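Local coordinates for queuine lyase ([Clostridium] spiroforme DSM 1552, PDB 6P78), which probably cleaves a C-N bond of queuine by radical chemistry, using a [4Fe-4S] cluster and S-adenosylmethionine, in queuine salvage, at residues E72-I77 against D97-R102. Residues are numbered along the deposited sequence; the frame is centred on the assembly and turned at random.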
ATOM      1  N   GLU A  72      -7.136  -6.148 -19.242  1.00 38.15           N
ATOM      2  CA  GLU A  72      -6.480  -7.434 -19.465  1.00 38.25           C
ATOM      3  C   GLU A  72      -5.992  -8.056 -18.166  1.00 36.84           C
ATOM      4  O   GLU A  72      -5.920  -9.290 -18.060  1.00 34.17           O
ATOM      5  CB  GLU A  72      -5.324  -7.288 -20.453  1.00 42.59           C
ATOM      6  CG  GLU A  72      -5.751  -6.683 -21.774  1.00 53.55           C
ATOM      7  CD  GLU A  72      -6.717  -7.587 -22.534  1.00 62.83           C
ATOM      8  OE1 GLU A  72      -7.778  -7.084 -22.970  1.00 69.53           O
ATOM      9  OE2 GLU A  72      -6.432  -8.804 -22.678  1.00 59.64           O
ATOM     10  N   VAL A  73      -5.653  -7.229 -17.176  1.00 32.66           N
ATOM     11  CA  VAL A  73      -5.273  -7.757 -15.874  1.00 28.55           C
ATOM     12  C   VAL A  73      -6.499  -8.270 -15.138  1.00 27.29           C
ATOM     13  O   VAL A  73      -6.485  -9.367 -14.559  1.00 29.19           O
ATOM     14  CB  VAL A  73      -4.551  -6.675 -15.057  1.00 30.44           C
ATOM     15  CG1 VAL A  73      -4.134  -7.252 -13.708  1.00 25.95           C
ATOM     16  CG2 VAL A  73      -3.361  -6.137 -15.844  1.00 35.15           C
ATOM     17  N   LEU A  74      -7.578  -7.485 -15.158  1.00 28.25           N
ATOM     18  CA  LEU A  74      -8.779  -7.813 -14.397  1.00 28.89           C
ATOM     19  C   LEU A  74      -9.418  -9.107 -14.885  1.00 31.90           C
ATOM     20  O   LEU A  74     -10.067  -9.807 -14.104  1.00 32.60           O
ATOM     21  CB  LEU A  74      -9.789  -6.669 -14.479  1.00 28.85           C
ATOM     22  CG  LEU A  74      -9.395  -5.381 -13.743  1.00 27.45           C
ATOM     23  CD1 LEU A  74     -10.481  -4.375 -13.945  1.00 29.40           C
ATOM     24  CD2 LEU A  74      -9.218  -5.663 -12.284  1.00 30.48           C
ATOM     25  N   ASN A  75      -9.246  -9.439 -16.165  1.00 31.70           N
ATOM     26  CA  ASN A  75      -9.732 -10.719 -16.677  1.00 33.47           C
ATOM     27  C   ASN A  75      -9.172 -11.921 -15.927  1.00 31.07           C
ATOM     28  O   ASN A  75      -9.756 -13.011 -16.002  1.00 35.50           O
ATOM     29  CB  ASN A  75      -9.365 -10.854 -18.148  1.00 37.02           C
ATOM     30  CG  ASN A  75     -10.189  -9.967 -19.032  1.00 43.77           C
ATOM     31  OD1 ASN A  75     -11.255  -9.492 -18.636  1.00 41.79           O
ATOM     32  ND2 ASN A  75      -9.711  -9.754 -20.258  1.00 42.97           N
ATOM     33  N   LYS A  76      -8.043 -11.770 -15.241  1.00 30.22           N
ATOM     34  CA  LYS A  76      -7.438 -12.908 -14.568  1.00 31.68           C
ATOM     35  C   LYS A  76      -8.011 -13.161 -13.184  1.00 29.50           C
ATOM     36  O   LYS A  76      -7.703 -14.207 -12.598  1.00 30.40           O
ATOM     37  CB  LYS A  76      -5.924 -12.713 -14.459  1.00 29.61           C
ATOM     38  CG  LYS A  76      -5.246 -12.669 -15.810  1.00 35.01           C
ATOM     39  CD  LYS A  76      -3.745 -12.456 -15.703  1.00 36.15           C
ATOM     40  CE  LYS A  76      -3.144 -12.269 -17.090  1.00 46.35           C
ATOM     41  NZ  LYS A  76      -1.764 -11.738 -16.994  1.00 49.59           N
ATOM     42  N   ILE A  77      -8.786 -12.226 -12.626  1.00 23.56           N
ATOM     43  CA  ILE A  77      -9.296 -12.400 -11.271  1.00 24.62           C
ATOM     44  C   ILE A  77     -10.365 -13.487 -11.249  1.00 28.37           C
ATOM     45  O   ILE A  77     -11.311 -13.478 -12.046  1.00 27.67           O
ATOM     46  CB  ILE A  77      -9.851 -11.079 -10.733  1.00 23.81           C
ATOM     47  CG1 ILE A  77      -8.714 -10.055 -10.650  1.00 26.17           C
ATOM     48  CG2 ILE A  77     -10.484 -11.300  -9.366  1.00 26.49           C
ATOM     49  CD1 ILE A  77      -9.147  -8.701 -10.186  1.00 24.31           C
ATOM     50  N   ASP A  97     -12.506   5.487 -14.195  1.00 43.15           N
ATOM     51  CA  ASP A  97     -13.833   5.179 -13.678  1.00 44.42           C
ATOM     52  C   ASP A  97     -14.300   3.811 -14.155  1.00 43.02           C
ATOM     53  O   ASP A  97     -14.937   3.079 -13.393  1.00 42.80           O
ATOM     54  CB  ASP A  97     -14.828   6.265 -14.085  1.00 48.88           C
ATOM     55  CG  ASP A  97     -14.624   7.563 -13.305  1.00 77.78           C
ATOM     56  OD1 ASP A  97     -15.059   7.645 -12.130  1.00 76.98           O
ATOM     57  OD2 ASP A  97     -14.027   8.507 -13.869  1.00 80.09           O
ATOM     58  N   GLU A  98     -13.941   3.432 -15.386  1.00 42.85           N
ATOM     59  CA  GLU A  98     -14.348   2.136 -15.922  1.00 42.19           C
ATOM     60  C   GLU A  98     -13.617   0.997 -15.223  1.00 42.97           C
ATOM     61  O   GLU A  98     -14.183  -0.089 -15.064  1.00 38.38           O
ATOM     62  CB  GLU A  98     -14.101   2.074 -17.436  1.00 43.55           C
ATOM     63  CG  GLU A  98     -14.831   3.138 -18.258  1.00 67.85           C
ATOM     64  CD  GLU A  98     -14.220   4.539 -18.127  1.00 78.86           C
ATOM     65  OE1 GLU A  98     -14.979   5.529 -18.265  1.00 82.12           O
ATOM     66  OE2 GLU A  98     -12.996   4.654 -17.867  1.00 75.09           O
ATOM     67  N   THR A  99     -12.367   1.221 -14.794  1.00 36.11           N
ATOM     68  CA  THR A  99     -11.667   0.193 -14.039  1.00 32.96           C
ATOM     69  C   THR A  99     -12.326  -0.005 -12.686  1.00 37.64           C
ATOM     70  O   THR A  99     -12.546  -1.143 -12.261  1.00 34.17           O
ATOM     71  CB  THR A  99     -10.186   0.559 -13.866  1.00 33.58           C
ATOM     72  OG1 THR A  99      -9.559   0.678 -15.154  1.00 32.74           O
ATOM     73  CG2 THR A  99      -9.463  -0.504 -13.045  1.00 35.09           C
ATOM     74  N   ILE A 100     -12.653   1.095 -12.000  1.00 34.12           N
ATOM     75  CA  ILE A 100     -13.302   0.992 -10.697  1.00 34.17           C
ATOM     76  C   ILE A 100     -14.641   0.271 -10.812  1.00 36.56           C
ATOM     77  O   ILE A 100     -14.949  -0.624 -10.013  1.00 34.49           O
ATOM     78  CB  ILE A 100     -13.462   2.389 -10.071  1.00 36.49           C
ATOM     79  CG1 ILE A 100     -12.084   2.953  -9.721  1.00 35.43           C
ATOM     80  CG2 ILE A 100     -14.333   2.299  -8.834  1.00 37.92           C
ATOM     81  CD1 ILE A 100     -12.110   4.411  -9.270  1.00 38.36           C
ATOM     82  N   GLU A 101     -15.451   0.625 -11.812  1.00 38.10           N
ATOM     83  CA  GLU A 101     -16.741  -0.051 -11.919  1.00 41.84           C
ATOM     84  C   GLU A 101     -16.586  -1.519 -12.307  1.00 41.13           C
ATOM     85  O   GLU A 101     -17.406  -2.351 -11.902  1.00 40.47           O
ATOM     86  CB  GLU A 101     -17.656   0.682 -12.889  1.00 53.29           C
ATOM     87  CG  GLU A 101     -17.752   2.172 -12.589  1.00 66.56           C
ATOM     88  CD  GLU A 101     -19.012   2.542 -11.811  1.00 78.05           C
ATOM     89  OE1 GLU A 101     -19.482   1.689 -11.015  1.00 76.38           O
ATOM     90  OE2 GLU A 101     -19.526   3.676 -12.005  1.00 83.04           O
ATOM     91  N   ARG A 102     -15.545  -1.874 -13.058  1.00 36.44           N
ATOM     92  CA  ARG A 102     -15.329  -3.297 -13.316  1.00 37.65           C
ATOM     93  C   ARG A 102     -14.927  -4.044 -12.046  1.00 35.78           C
ATOM     94  O   ARG A 102     -15.388  -5.168 -11.805  1.00 32.27           O
ATOM     95  CB  ARG A 102     -14.280  -3.513 -14.401  1.00 38.65           C
ATOM     96  CG  ARG A 102     -13.936  -4.996 -14.590  1.00 43.96           C
ATOM     97  CD  ARG A 102     -14.135  -5.469 -15.988  1.00 43.31           C
ATOM     98  NE  ARG A 102     -14.110  -6.925 -16.066  1.00 40.53           N
ATOM     99  CZ  ARG A 102     -13.188  -7.626 -16.715  1.00 41.46           C
ATOM    100  NH1 ARG A 102     -12.201  -7.006 -17.346  1.00 39.43           N
ATOM    101  NH2 ARG A 102     -13.255  -8.953 -16.740  1.00 43.57           N
TER
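Asn75 OD1 takes two N-H groups from one guanidinium, that of Arg102, which meets it end-on through both terminal nitrogens. The shorter bond, 2.8 Å from Arg102 NH2 to Asn75 OD1, lies in the carbonyl plane with a C=O...N angle of 155°. The other, from Arg102 NH1 to Asn75 OD1 at 3.0 Å, comes in from above that plane and misses the lone pairs. Since the oxygen sits close to the guanidinium plane, between the two nitrogens, neither N-H points straight at it. The amide itself is turned 59° from the guanidinium.

Arg102 NH1 also forms a salt bridge with Asp71, four residues before Asn75, which probably restrains the rotation of the guanidinium. With CG anti to the backbone N (chi1 174°) and a bend at chi2, the arginine reaches across to the other helix. Along the way it runs beside Leu74, the two side chains passing in opposite directions: Leu74 CD1 rests on Arg102 CG at 3.6 Å, while Leu74 CB lies over one guanidinium face, 3.8 Å from Arg102 NH1.

Helices 63-74 and 97-109 are neighbours in the radical SAM core, each leading into a parallel strand, 83-87 and 114-118 respectively, and the contact is remote from the cluster and substrate. Leu74 to Ile77 form a type I turn, with Ile77 N bonded to Leu74 O, and Asn75, in this turn, is exposed. Deeper in, the methyl Thr99 CG2 approaches Leu74 CD1 at 4.1 Å, and Ile103 and Ile106 of helix 97-109 add to the apolar surroundings of the leucine. The hydroxyl of Thr99 is hydrogen-bonded to the side chain of Asn70.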